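Local coordinates for protein phage terminase large subunit (Thermus phage G20c, PDB 5M1Q) that cuts viral DNA with its RNase H-like nuclease domain and, as the whole large terminase subunit, drives the genome into empty capsids at the expense of ATP, at residues S2-L7 with D147-F152; E25-D30 with E81-A86; I35-G40 with A74-L79; N42-V47 with H171-M176. All blocks are in the same frame, centred on the assembly; numbering follows the deposited sequence. Where two conformers were deposited one is given.

Contact 1. Residues S2-L7 with D147-F152; sequences SVFSGL and DELRNF
The ring of F4 lies between L149 and F152, meeting the first with a face and the second with its rim. L149 CD2 sits over one face, 4.2 Å from the centroid of the F4 ring and 28° off the ring normal, which makes a CH-pi contact. At the edge, close to the ring plane, F4 CE2 touches F152 CB at 3.8 Å. The two phenylalanine rings themselves are tilted by 55° with centroids 5.7 Å apart, an oblique pairing that is neither a stack nor a T. F152 in turn presents an edge to V3: its CD2 is 3.8 Å from V3 CG2, which lies near the ring plane at the CD2–CE2 edge, with V3 CG1 beside it and displaced to one side of that plane. This is apolar packing, with no hydrogen bond between the two segments, and it lays the N-terminal loop ahead of strand 11-18 against the C-terminal end of helix 143-150 in the RNase H-like nuclease domain. Helix 173-182 lies beneath, where V175 touches F4, L149 and F152. A type I turn from F4 to L7 reverses the loop and brings the leucine back to the helix. There its two methyls divide the work: L7 CD1 rests 3.7 Å from R150 CA, while L7 CD2 reaches L149 CB at 3.9 Å. The arginine runs away from the loop. With CG anti to the backbone N (chi1 -173°) and a bend at chi3, its guanidinium folds back along its own helix to form a salt bridge, R150 NH1 to D147 OD1 at 2.6 Å.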
loop_
_atom_site.group_PDB
_atom_site.type_symbol
_atom_site.label_atom_id
_atom_site.label_comp_id
_atom_site.label_asym_id
_atom_site.label_seq_id
_atom_site.Cartn_x
_atom_site.Cartn_y
_atom_site.Cartn_z
ATOM N N SER A 2 -15.679 9.030 -9.693
ATOM C CA SER A 2 -15.232 9.695 -10.921
ATOM C C SER A 2 -13.832 9.239 -11.341
ATOM O O SER A 2 -13.557 9.070 -12.530
ATOM C CB SER A 2 -15.265 11.219 -10.748
ATOM O OG SER A 2 -14.834 11.874 -11.931
ATOM N N VAL A 3 -12.959 9.031 -10.359
ATOM C CA VAL A 3 -11.601 8.570 -10.618
ATOM C C VAL A 3 -11.586 7.053 -10.829
ATOM O O VAL A 3 -10.923 6.565 -11.739
ATOM C CB VAL A 3 -10.651 8.952 -9.462
ATOM C CG1 VAL A 3 -9.245 8.436 -9.724
ATOM C CG2 VAL A 3 -10.652 10.468 -9.271
ATOM N N PHE A 4 -12.294 6.324 -9.973
ATOM C CA PHE A 4 -12.346 4.862 -10.059
ATOM C C PHE A 4 -13.656 4.432 -10.682
ATOM O O PHE A 4 -14.562 3.986 -9.988
ATOM C CB PHE A 4 -12.152 4.230 -8.688
ATOM C CG PHE A 4 -10.787 4.488 -8.100
ATOM C CD1 PHE A 4 -9.656 3.984 -8.715
ATOM C CD2 PHE A 4 -10.642 5.210 -6.932
ATOM C CE1 PHE A 4 -8.392 4.230 -8.190
ATOM C CE2 PHE A 4 -9.392 5.455 -6.401
ATOM C CZ PHE A 4 -8.264 4.973 -7.040
ATOM N N SER A 5 -13.711 4.523 -12.002
ATOM C CA SER A 5 -14.907 4.127 -12.735
ATOM C C SER A 5 -15.078 2.586 -12.725
ATOM O O SER A 5 -16.178 2.083 -12.987
ATOM C CB SER A 5 -14.878 4.697 -14.151
ATOM O OG SER A 5 -13.828 4.141 -14.894
ATOM N N GLY A 6 -14.008 1.850 -12.393
ATOM C CA GLY A 6 -14.049 0.392 -12.301
ATOM C C GLY A 6 -14.267 -0.193 -10.912
ATOM O O GLY A 6 -13.999 -1.391 -10.716
ATOM N N LEU A 7 -14.785 0.597 -9.970
ATOM C CA LEU A 7 -15.081 0.116 -8.611
ATOM C C LEU A 7 -15.886 -1.179 -8.521
ATOM O O LEU A 7 -15.641 -2.011 -7.631
ATOM C CB LEU A 7 -15.801 1.182 -7.789
ATOM C CG LEU A 7 -14.999 2.205 -7.000
ATOM C CD1 LEU A 7 -15.986 3.135 -6.306
ATOM C CD2 LEU A 7 -14.080 1.537 -5.988
ATOM N N ASP A 147 -14.451 2.487 1.491
ATOM C CA ASP A 147 -14.868 3.901 1.631
ATOM C C ASP A 147 -13.836 4.886 1.072
ATOM O O ASP A 147 -14.208 5.832 0.366
ATOM C CB ASP A 147 -15.143 4.248 3.105
ATOM C CG ASP A 147 -16.451 3.638 3.646
ATOM O OD1 ASP A 147 -17.337 3.216 2.870
ATOM O OD2 ASP A 147 -16.594 3.587 4.886
ATOM N N GLU A 148 -12.544 4.655 1.360
ATOM C CA GLU A 148 -11.478 5.492 0.799
ATOM C C GLU A 148 -11.471 5.432 -0.709
ATOM O O GLU A 148 -11.272 6.447 -1.355
ATOM C CB GLU A 148 -10.077 5.105 1.318
ATOM C CG GLU A 148 -9.835 5.481 2.771
ATOM C CD GLU A 148 -8.390 5.823 3.138
ATOM O OE1 GLU A 148 -7.481 5.900 2.277
ATOM O OE2 GLU A 148 -8.173 6.015 4.342
ATOM N N LEU A 149 -11.664 4.243 -1.282
ATOM C CA LEU A 149 -11.691 4.111 -2.740
ATOM C C LEU A 149 -12.939 4.773 -3.324
ATOM O O LEU A 149 -12.840 5.526 -4.282
ATOM C CB LEU A 149 -11.600 2.646 -3.167
ATOM C CG LEU A 149 -10.223 2.000 -2.960
ATOM C CD1 LEU A 149 -10.312 0.485 -3.118
ATOM C CD2 LEU A 149 -9.196 2.557 -3.939
ATOM N N ARG A 150 -14.101 4.498 -2.717
ATOM C CA ARG A 150 -15.374 5.047 -3.185
ATOM C C ARG A 150 -15.422 6.574 -3.101
ATOM O O ARG A 150 -15.981 7.222 -3.985
ATOM C CB ARG A 150 -16.536 4.436 -2.392
ATOM C CG ARG A 150 -17.913 4.810 -2.910
ATOM C CD ARG A 150 -19.024 4.228 -2.047
ATOM N NE ARG A 150 -18.850 2.789 -1.802
ATOM C CZ ARG A 150 -18.397 2.226 -0.678
ATOM N NH1 ARG A 150 -18.055 2.958 0.383
ATOM N NH2 ARG A 150 -18.300 0.896 -0.610
ATOM N N ASN A 151 -14.827 7.129 -2.053
ATOM C CA ASN A 151 -14.854 8.580 -1.812
ATOM C C ASN A 151 -13.617 9.310 -2.302
ATOM O O ASN A 151 -13.502 10.522 -2.082
ATOM C CB ASN A 151 -15.063 8.869 -0.322
ATOM C CG ASN A 151 -16.348 8.254 0.231
ATOM O OD1 ASN A 151 -16.356 7.713 1.328
ATOM N ND2 ASN A 151 -17.425 8.329 -0.532
ATOM N N PHE A 152 -12.694 8.613 -2.979
ATOM C CA PHE A 152 -11.465 9.252 -3.432
ATOM C C PHE A 152 -11.715 10.469 -4.344
ATOM O O PHE A 152 -12.421 10.376 -5.337
ATOM C CB PHE A 152 -10.527 8.271 -4.171
ATOM C CG PHE A 152 -9.236 8.916 -4.626
ATOM C CD1 PHE A 152 -8.190 9.102 -3.735
ATOM C CD2 PHE A 152 -9.091 9.396 -5.928
ATOM C CE1 PHE A 152 -7.021 9.720 -4.136
ATOM C CE2 PHE A 152 -7.924 10.021 -6.329
ATOM C CZ PHE A 152 -6.887 10.188 -5.425
#

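Contact 2. Residues E25-D30 with E81-A86; sequences EDYRPD and EDYGHA. With ZN (zinc ion), chain C.
Y27 lies along the backbone where the chain leaves helix 69-82, and its side chain follows that exit from D82 to G84. CB comes first, 3.2 Å from the carbonyl oxygen D82 O and near the ring carbon CD2 of Y83. With CG anti to the backbone N (chi1 177°), the ring is carried over the turn: CG is still beside D82 O, CD1 is close to the CA and C of Y83, and Y27 CE1 is 3.4 Å from Y83 C. Over one face of the ring lies G84 N, 3.5 Å above the plane and displaced toward the rim; P29 N sits above the centre of the opposite face. At the tip, Y27 OH rests 3.4 Å from G84 CA, an approach that the lack of a side chain on G84 permits. Y83 returns the contact in the other direction. Its hydroxyl donates to the carbonyl oxygen of E25, Y83 OH to E25 O at 2.7 Å, with the donor tilted 19° from the carbonyl plane, and the same hydroxyl accepts a bond from a water that also donates to D26 OD1. Y33 adds a third ring, meeting both tyrosines. On the outer side of the turn, E81 OE2, H85 NE2 and a water bind a zinc ion, away from the nuclease site. The arrangement is that of a helix C-terminus turning into strand 87-90, with the loop between strands 21-23 and 33-38 packed against it.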
loop_
_atom_site.group_PDB
_atom_site.type_symbol
_atom_site.label_atom_id
_atom_site.label_comp_id
_atom_site.label_asym_id
_atom_site.label_seq_id
_atom_site.Cartn_x
_atom_site.Cartn_y
_atom_site.Cartn_z
ATOM N N GLU A 25 -3.843 -13.806 2.912
ATOM C CA GLU A 25 -3.045 -15.020 2.765
ATOM C C GLU A 25 -1.729 -14.826 3.495
ATOM O O GLU A 25 -1.112 -13.762 3.412
ATOM C CB GLU A 25 -2.750 -15.307 1.304
ATOM C CG GLU A 25 -3.965 -15.609 0.455
ATOM C CD GLU A 25 -3.632 -16.339 -0.835
ATOM O OE1 GLU A 25 -2.444 -16.369 -1.257
ATOM O OE2 GLU A 25 -4.580 -16.891 -1.435
ATOM N N ASP A 26 -1.323 -15.858 4.229
ATOM C CA ASP A 26 0.037 -15.939 4.745
ATOM C C ASP A 26 1.068 -16.095 3.639
ATOM O O ASP A 26 0.768 -16.533 2.533
ATOM C CB ASP A 26 0.167 -17.125 5.704
ATOM C CG ASP A 26 -0.697 -16.971 6.931
ATOM O OD1 ASP A 26 -0.755 -15.846 7.487
ATOM O OD2 ASP A 26 -1.315 -17.983 7.338
ATOM N N TYR A 27 2.309 -15.735 3.976
ATOM C CA TYR A 27 3.430 -15.812 3.044
ATOM C C TYR A 27 3.522 -17.196 2.408
ATOM O O TYR A 27 3.517 -18.214 3.123
ATOM C CB TYR A 27 4.725 -15.485 3.788
ATOM C CG TYR A 27 5.986 -15.603 2.973
ATOM C CD1 TYR A 27 6.129 -14.902 1.785
ATOM C CD2 TYR A 27 7.051 -16.407 3.395
ATOM C CE1 TYR A 27 7.283 -14.979 1.029
ATOM C CE2 TYR A 27 8.218 -16.493 2.644
ATOM C CZ TYR A 27 8.336 -15.772 1.466
ATOM O OH TYR A 27 9.464 -15.843 0.675
ATOM N N ARG A 28 3.539 -17.225 1.081
ATOM C CA ARG A 28 3.868 -18.411 0.312
ATOM C C ARG A 28 5.295 -18.266 -0.208
ATOM O O ARG A 28 5.556 -17.396 -1.041
ATOM C CB ARG A 28 2.966 -18.527 -0.897
ATOM C CG ARG A 28 1.484 -18.652 -0.647
ATOM C CD ARG A 28 0.854 -18.956 -1.997
ATOM N NE ARG A 28 -0.536 -19.390 -1.918
ATOM C CZ ARG A 28 -1.209 -19.975 -2.909
ATOM N NH1 ARG A 28 -2.482 -20.326 -2.719
ATOM N NH2 ARG A 28 -0.629 -20.227 -4.089
ATOM N N PRO A 29 6.225 -19.134 0.229
ATOM C CA PRO A 29 7.611 -18.937 -0.250
ATOM C C PRO A 29 7.841 -19.144 -1.762
ATOM O O PRO A 29 8.867 -18.680 -2.285
ATOM C CB PRO A 29 8.432 -19.917 0.597
ATOM C CG PRO A 29 7.467 -20.895 1.166
ATOM C CD PRO A 29 6.060 -20.370 1.014
ATOM N N ASP A 30 6.919 -19.805 -2.463
ATOM C CA ASP A 30 7.007 -19.925 -3.931
ATOM C C ASP A 30 6.507 -18.687 -4.713
ATOM O O ASP A 30 6.606 -18.655 -5.938
ATOM C CB ASP A 30 6.313 -21.205 -4.446
ATOM C CG ASP A 30 4.801 -21.207 -4.239
ATOM O OD1 ASP A 30 4.310 -20.564 -3.296
ATOM O OD2 ASP A 30 4.098 -21.874 -5.020
ATOM N N GLU A 81 9.847 -8.515 6.117
ATOM C CA GLU A 81 10.535 -9.743 6.481
ATOM C C GLU A 81 9.569 -10.927 6.476
ATOM O O GLU A 81 9.865 -11.990 5.942
ATOM C CB GLU A 81 11.203 -9.547 7.842
ATOM C CG GLU A 81 12.002 -10.725 8.342
ATOM C CD GLU A 81 12.796 -10.363 9.572
ATOM O OE1 GLU A 81 12.209 -10.363 10.675
ATOM O OE2 GLU A 81 14.012 -10.075 9.415
ATOM N N ASP A 82 8.363 -10.706 7.005
ATOM C CA ASP A 82 7.339 -11.752 7.008
ATOM C C ASP A 82 6.937 -12.243 5.623
ATOM O O ASP A 82 6.501 -13.371 5.484
ATOM C CB ASP A 82 6.065 -11.282 7.733
ATOM C CG ASP A 82 6.253 -11.128 9.252
ATOM O OD1 ASP A 82 7.253 -11.634 9.836
ATOM O OD2 ASP A 82 5.401 -10.467 9.885
ATOM N N TYR A 83 7.047 -11.403 4.591
ATOM C CA TYR A 83 6.705 -11.821 3.233
ATOM C C TYR A 83 7.955 -11.930 2.350
ATOM O O TYR A 83 7.981 -11.477 1.193
ATOM C CB TYR A 83 5.643 -10.865 2.619
ATOM C CG TYR A 83 4.254 -11.145 3.171
ATOM C CD1 TYR A 83 3.823 -10.553 4.341
ATOM C CD2 TYR A 83 3.415 -12.057 2.536
ATOM C CE1 TYR A 83 2.583 -10.833 4.872
ATOM C CE2 TYR A 83 2.155 -12.337 3.055
ATOM C CZ TYR A 83 1.761 -11.730 4.231
ATOM O OH TYR A 83 0.519 -12.022 4.757
ATOM N N GLY A 84 9.000 -12.538 2.912
ATOM C CA GLY A 84 10.219 -12.839 2.168
ATOM C C GLY A 84 11.092 -11.655 1.842
ATOM O O GLY A 84 11.707 -11.643 0.786
ATOM N N HIS A 85 11.169 -10.672 2.748
ATOM C CA HIS A 85 11.868 -9.389 2.500
ATOM C C HIS A 85 11.381 -8.734 1.229
ATOM O O HIS A 85 12.163 -8.241 0.407
ATOM C CB HIS A 85 13.380 -9.533 2.530
ATOM C CG HIS A 85 13.886 -9.866 3.885
ATOM N ND1 HIS A 85 14.049 -11.162 4.320
ATOM C CD2 HIS A 85 14.185 -9.069 4.933
ATOM C CE1 HIS A 85 14.464 -11.147 5.569
ATOM N NE2 HIS A 85 14.568 -9.889 5.961
ATOM N N ALA A 86 10.065 -8.763 1.084
ATOM C CA ALA A 86 9.380 -8.102 -0.012
ATOM C C ALA A 86 9.915 -6.684 -0.179
ATOM O O ALA A 86 9.986 -5.923 0.788
ATOM C CB ALA A 86 7.885 -8.071 0.283
HETATM ZN ZN ZN C . 15.162 -9.702 7.978
HETATM O O HOH W 1 0.602 -13.099 7.272
HETATM O O HOH W 2 15.670 -7.607 8.084
#

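Contact 3. Residues I35-G40 with A74-L79; sequences IGADFG and ARLKAL. With ZN (zinc ion), chain D.
This is a buried helix-on-sheet contact, in which helix 69-82 packs on one face of the central sheet, along strand 33-38. The two run almost exactly antiparallel, at 175°, with axes 10.8 Å apart, and no hydrogen bond joins them: the seam is made of aliphatic and aromatic carbon. L76 is the main contributor from the helix, and its two methyls part company. L76 CD1 reaches I35 CG2 at 4.0 Å, the two branches lying side by side and pointing opposite ways, whereas L76 CD2 lies at the edge of the F39 ring, 3.9 Å from F39 CZ, and more loosely beside A37 CB. One turn further on, L79 CG meets I35 CD1 at 4.1 Å. The isoleucine thus serves both leucines with different branches: chi1 of -62° sets CG2 anti to the backbone N and leaves the CG1–CD1 arm to extend to L79. In the RNase H fold this strand carries an aspartate of the metal centre, and D38 fills that role here. While I35 and A37 point toward the helix, D38 turns to the other side, where, in the conformer given, its OD2 binds a zinc ion at 2.2 Å. Four waters and D173 complete the coordination of that ion. One of the waters lies within hydrogen-bonding distance of both D38 OD1 and F39 O. On the helix side, F48 from neighbouring strand 46-52 packs against A37, L76 and L79.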
loop_
_atom_site.group_PDB
_atom_site.type_symbol
_atom_site.label_atom_id
_atom_site.label_comp_id
_atom_site.label_asym_id
_atom_site.label_seq_id
_atom_site.Cartn_x
_atom_site.Cartn_y
_atom_site.Cartn_z
ATOM N N ILE A 35 5.634 -4.458 -1.454
ATOM C CA ILE A 35 4.861 -3.678 -0.511
ATOM C C ILE A 35 4.795 -2.230 -0.974
ATOM O O ILE A 35 5.844 -1.613 -1.250
ATOM C CB ILE A 35 5.477 -3.722 0.915
ATOM C CG1 ILE A 35 5.468 -5.162 1.405
ATOM C CG2 ILE A 35 4.757 -2.770 1.871
ATOM C CD1 ILE A 35 6.182 -5.381 2.713
ATOM N N GLY A 36 3.593 -1.670 -1.033
ATOM C CA GLY A 36 3.445 -0.220 -1.205
ATOM C C GLY A 36 3.347 0.432 0.144
ATOM O O GLY A 36 2.513 0.020 0.954
ATOM N N ALA A 37 4.184 1.429 0.419
ATOM C CA ALA A 37 4.194 2.103 1.731
ATOM C C ALA A 37 3.989 3.617 1.684
ATOM O O ALA A 37 4.762 4.336 1.043
ATOM C CB ALA A 37 5.490 1.789 2.458
ATOM N N ASP A 38 2.931 4.068 2.361
ATOM C CA ASP A 38 2.613 5.474 2.620
ATOM C C ASP A 38 2.893 5.717 4.122
ATOM O O ASP A 38 2.738 4.772 4.924
ATOM C CB ASP A 38 1.133 5.694 2.273
ATOM C CG ASP A 38 0.732 7.150 2.247
ATOM O OD1 ASP A 38 1.311 7.927 1.458
ATOM O OD2 ASP A 38 -0.187 7.529 2.999
ATOM N N PHE A 39 3.348 6.927 4.496
ATOM C CA PHE A 39 3.677 7.264 5.900
ATOM C C PHE A 39 2.868 8.461 6.340
ATOM O O PHE A 39 2.676 9.400 5.559
ATOM C CB PHE A 39 5.161 7.587 6.035
ATOM C CG PHE A 39 6.060 6.479 5.581
ATOM C CD1 PHE A 39 6.296 5.386 6.398
ATOM C CD2 PHE A 39 6.645 6.507 4.331
ATOM C CE1 PHE A 39 7.113 4.342 5.975
ATOM C CE2 PHE A 39 7.449 5.464 3.892
ATOM C CZ PHE A 39 7.687 4.380 4.716
ATOM N N GLY A 40 2.410 8.434 7.593
ATOM C CA GLY A 40 1.611 9.523 8.161
ATOM C C GLY A 40 2.433 10.389 9.112
ATOM O O GLY A 40 3.329 9.879 9.788
ATOM N N ALA A 74 9.583 0.043 12.270
ATOM C CA ALA A 74 9.696 -1.311 12.828
ATOM C C ALA A 74 8.626 -2.253 12.272
ATOM O O ALA A 74 8.932 -3.407 11.957
ATOM C CB ALA A 74 9.625 -1.291 14.354
ATOM N N ARG A 75 7.383 -1.765 12.151
ATOM C CA ARG A 75 6.283 -2.582 11.599
ATOM C C ARG A 75 6.530 -2.862 10.114
ATOM O O ARG A 75 6.296 -3.981 9.634
ATOM C CB ARG A 75 4.913 -1.909 11.790
ATOM C CG ARG A 75 4.368 -1.890 13.214
ATOM C CD ARG A 75 3.961 -3.283 13.695
ATOM N NE ARG A 75 5.061 -3.944 14.400
ATOM C CZ ARG A 75 5.361 -5.247 14.363
ATOM N NH1 ARG A 75 6.402 -5.684 15.068
ATOM N NH2 ARG A 75 4.669 -6.121 13.640
ATOM N N LEU A 76 7.001 -1.849 9.390
ATOM C CA LEU A 76 7.307 -2.033 7.965
ATOM C C LEU A 76 8.401 -3.073 7.777
ATOM O O LEU A 76 8.289 -3.964 6.934
ATOM C CB LEU A 76 7.713 -0.719 7.291
ATOM C CG LEU A 76 8.050 -0.807 5.798
ATOM C CD1 LEU A 76 6.884 -1.389 4.986
ATOM C CD2 LEU A 76 8.442 0.564 5.265
ATOM N N LYS A 77 9.468 -2.960 8.570
ATOM C CA LYS A 77 10.545 -3.935 8.514
ATOM C C LYS A 77 10.018 -5.351 8.779
ATOM O O LYS A 77 10.344 -6.272 8.048
ATOM C CB LYS A 77 11.660 -3.592 9.517
ATOM C CG LYS A 77 12.952 -4.372 9.291
ATOM C CD LYS A 77 14.028 -4.044 10.325
ATOM C CE LYS A 77 15.286 -4.892 10.128
ATOM N NZ LYS A 77 15.075 -6.351 10.380
ATOM N N ALA A 78 9.180 -5.507 9.810
ATOM C CA ALA A 78 8.593 -6.811 10.138
ATOM C C ALA A 78 7.710 -7.388 9.023
ATOM O O ALA A 78 7.794 -8.562 8.697
ATOM C CB ALA A 78 7.811 -6.731 11.432
ATOM N N LEU A 79 6.872 -6.534 8.429
ATOM C CA LEU A 79 5.990 -6.962 7.352
ATOM C C LEU A 79 6.777 -7.412 6.121
ATOM O O LEU A 79 6.476 -8.420 5.536
ATOM C CB LEU A 79 5.039 -5.826 6.979
ATOM C CG LEU A 79 3.921 -6.170 6.007
ATOM C CD1 LEU A 79 2.951 -7.183 6.605
ATOM C CD2 LEU A 79 3.193 -4.890 5.669
HETATM ZN ZN ZN D . -0.840 9.536 3.470
HETATM O O HOH W 3 0.920 10.241 2.964
HETATM O O HOH W 4 0.075 8.862 5.083
HETATM O O HOH W 5 -1.702 9.788 1.612
HETATM O O HOH W 6 -1.553 11.617 4.030
#

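Contact 4. Residues N42-V47 with H171-M176; sequences NQDYSV and HDDIVM. With ZN (zinc ion), chain B; ZN (zinc ion), chain D.
Part of the metal centre of this RuvC-like nuclease is assembled here, where the loop entering strand 46-52 faces the start of helix 173-182. D173 is a probable ligand of catalytic magnesium; D44 and H171 join it in a site occupied here by zinc. That zinc ion ties the two segments directly: D44 OD1 binds it at 2.0 Å, H171 ND1 at 2.2 Å and D173 OD2 at 2.1 Å, with a water as a further ligand. The D44 carboxylate and the imidazole lie side by side and come in from opposite directions, their planes 22° apart, while the carboxylates of D44 and D173 are turned 66° against each other. D173 bridges two ions, since its other oxygen, OD1, lies 2.0 Å from a second zinc ion, to which D38 also binds. Positive charge on the two metals probably offsets the crowding of acidic groups. D44 and D172 reach the second ion indirectly: waters bound to it donate to D44 OD2 at 2.6 Å and to D172 OD1, and another donates to the carbonyl oxygen of Y45. The tyrosine ring meets H171 in a T-shaped pair, its edge directed at the imidazole face with planes at 82° and centroids 5.2 Å apart. Deeper in, V47 CG2 packs 3.7 Å from D173 CB and also touches I174 CG1. V47 is bonded through its backbone to D38 of strand 33-38; helix 143-150 touches I174, and helix 118-133 lies along V175 and M176.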
loop_
_atom_site.group_PDB
_atom_site.type_symbol
_atom_site.label_atom_id
_atom_site.label_comp_id
_atom_site.label_asym_id
_atom_site.label_seq_id
_atom_site.Cartn_x
_atom_site.Cartn_y
_atom_site.Cartn_z
ATOM N N ASN A 42 0.867 11.813 12.170
ATOM C CA ASN A 42 0.760 11.667 13.621
ATOM C C ASN A 42 -0.563 10.973 13.949
ATOM O O ASN A 42 -0.584 9.760 14.210
ATOM C CB ASN A 42 0.870 13.032 14.303
ATOM N N GLN A 43 -1.662 11.728 13.915
ATOM C CA GLN A 43 -2.994 11.142 13.847
ATOM C C GLN A 43 -3.331 10.723 12.400
ATOM O O GLN A 43 -4.346 10.064 12.177
ATOM C CB GLN A 43 -4.053 12.098 14.414
ATOM C CG GLN A 43 -3.971 12.263 15.932
ATOM C CD GLN A 43 -4.487 11.052 16.697
ATOM O OE1 GLN A 43 -3.770 10.475 17.523
ATOM N NE2 GLN A 43 -5.732 10.656 16.424
ATOM N N ASP A 44 -2.501 11.125 11.429
ATOM C CA ASP A 44 -2.633 10.621 10.051
ATOM C C ASP A 44 -2.101 9.189 9.987
ATOM O O ASP A 44 -1.250 8.785 10.795
ATOM C CB ASP A 44 -1.898 11.510 9.030
ATOM C CG ASP A 44 -2.444 11.352 7.609
ATOM O OD1 ASP A 44 -3.512 10.728 7.473
ATOM O OD2 ASP A 44 -1.830 11.861 6.644
ATOM N N TYR A 45 -2.595 8.439 9.002
ATOM C CA TYR A 45 -2.323 7.004 8.913
ATOM C C TYR A 45 -1.158 6.665 8.023
ATOM O O TYR A 45 -0.958 7.272 6.959
ATOM C CB TYR A 45 -3.552 6.272 8.391
ATOM C CG TYR A 45 -4.678 6.283 9.375
ATOM C CD1 TYR A 45 -5.551 7.374 9.454
ATOM C CD2 TYR A 45 -4.868 5.216 10.249
ATOM C CE1 TYR A 45 -6.590 7.386 10.379
ATOM C CE2 TYR A 45 -5.898 5.223 11.176
ATOM C CZ TYR A 45 -6.753 6.307 11.236
ATOM O OH TYR A 45 -7.778 6.320 12.149
ATOM N N SER A 46 -0.407 5.666 8.461
ATOM C CA SER A 46 0.532 4.971 7.614
ATOM C C SER A 46 -0.120 3.683 7.129
ATOM O O SER A 46 -0.844 3.015 7.886
ATOM C CB SER A 46 1.793 4.658 8.371
ATOM O OG SER A 46 2.334 5.858 8.878
ATOM N N VAL A 47 0.128 3.330 5.866
ATOM C CA VAL A 47 -0.475 2.119 5.301
ATOM C C VAL A 47 0.538 1.359 4.464
ATOM O O VAL A 47 1.175 1.926 3.566
ATOM C CB VAL A 47 -1.697 2.449 4.427
ATOM C CG1 VAL A 47 -2.315 1.170 3.872
ATOM C CG2 VAL A 47 -2.719 3.304 5.190
ATOM N N HIS A 171 -9.351 10.932 4.179
ATOM C CA HIS A 171 -8.053 10.276 3.999
ATOM C C HIS A 171 -7.950 9.536 2.661
ATOM O O HIS A 171 -8.944 8.997 2.162
ATOM C CB HIS A 171 -7.819 9.242 5.097
ATOM C CG HIS A 171 -7.678 9.821 6.466
ATOM N ND1 HIS A 171 -6.611 10.604 6.835
ATOM C CD2 HIS A 171 -8.447 9.686 7.572
ATOM C CE1 HIS A 171 -6.743 10.963 8.101
ATOM N NE2 HIS A 171 -7.848 10.414 8.573
ATOM N N ASP A 172 -6.739 9.505 2.118
ATOM C CA ASP A 172 -6.412 8.713 0.916
ATOM C C ASP A 172 -5.153 7.845 1.100
ATOM O O ASP A 172 -4.587 7.357 0.124
ATOM C CB ASP A 172 -6.254 9.627 -0.309
ATOM C CG ASP A 172 -4.962 10.456 -0.290
ATOM O OD1 ASP A 172 -4.236 10.515 0.731
ATOM O OD2 ASP A 172 -4.660 11.077 -1.339
ATOM N N ASP A 173 -4.729 7.615 2.341
ATOM C CA ASP A 173 -3.511 6.846 2.594
ATOM C C ASP A 173 -3.587 5.383 2.113
ATOM O O ASP A 173 -2.584 4.825 1.652
ATOM C CB ASP A 173 -3.164 6.837 4.078
ATOM C CG ASP A 173 -3.362 8.176 4.708
ATOM O OD1 ASP A 173 -2.500 9.055 4.493
ATOM O OD2 ASP A 173 -4.421 8.343 5.349
ATOM N N ILE A 174 -4.771 4.776 2.226
ATOM C CA ILE A 174 -4.973 3.409 1.714
ATOM C C ILE A 174 -4.866 3.404 0.200
ATOM O O ILE A 174 -4.183 2.537 -0.355
ATOM C CB ILE A 174 -6.323 2.803 2.154
ATOM C CG1 ILE A 174 -6.357 2.687 3.682
ATOM C CG2 ILE A 174 -6.566 1.449 1.511
ATOM C CD1 ILE A 174 -7.747 2.479 4.234
ATOM N N VAL A 175 -5.516 4.377 -0.447
ATOM C CA VAL A 175 -5.467 4.475 -1.898
ATOM C C VAL A 175 -4.031 4.598 -2.388
ATOM O O VAL A 175 -3.624 3.880 -3.312
ATOM C CB VAL A 175 -6.292 5.651 -2.440
ATOM C CG1 VAL A 175 -6.278 5.645 -3.949
ATOM C CG2 VAL A 175 -7.739 5.562 -1.947
ATOM N N MET A 176 -3.265 5.477 -1.755
ATOM C CA MET A 176 -1.895 5.674 -2.175
ATOM C C MET A 176 -1.018 4.455 -1.955
ATOM O O MET A 176 -0.198 4.107 -2.798
ATOM C CB MET A 176 -1.312 6.919 -1.517
ATOM C CG MET A 176 -1.986 8.201 -1.971
ATOM S SD MET A 176 -2.026 8.417 -3.769
ATOM C CE MET A 176 -0.308 8.235 -4.205
HETATM ZN ZN ZN B . -4.670 10.365 5.866
HETATM ZN ZN ZN D . -0.840 9.536 3.470
HETATM O O HOH W 6 -1.553 11.617 4.030
HETATM O O HOH W 4 0.075 8.862 5.083
HETATM O O HOH W 7 -4.771 11.592 4.033
HETATM O O HOH W 5 -1.702 9.788 1.612
HETATM O O HOH W 3 0.920 10.241 2.964
#

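Along the chain the first segments come in the order of contacts 1, 2, 3 and 4, but the second segments follow as 74-79, 81-86, 147-152 and 171-176; contact 3 therefore falls within contact 2, both fall within contact 1, and contact 4 crosses all three. Contacts 3 and 4, centres 12 Å apart, form the metal-centre pair: strands 33-38 and 46-52 are sheet neighbours, and both contacts reach the same zinc ion. Helix 69-82 carries the second segments of contacts 2 and 3, which touch through A86 and I35. Helix 143-150 meets helix 173-182 between contacts 1 and 4, where E148 OE1 probably bonds to I174 N. Contacts 1 and 2 lie 29 Å apart between centres.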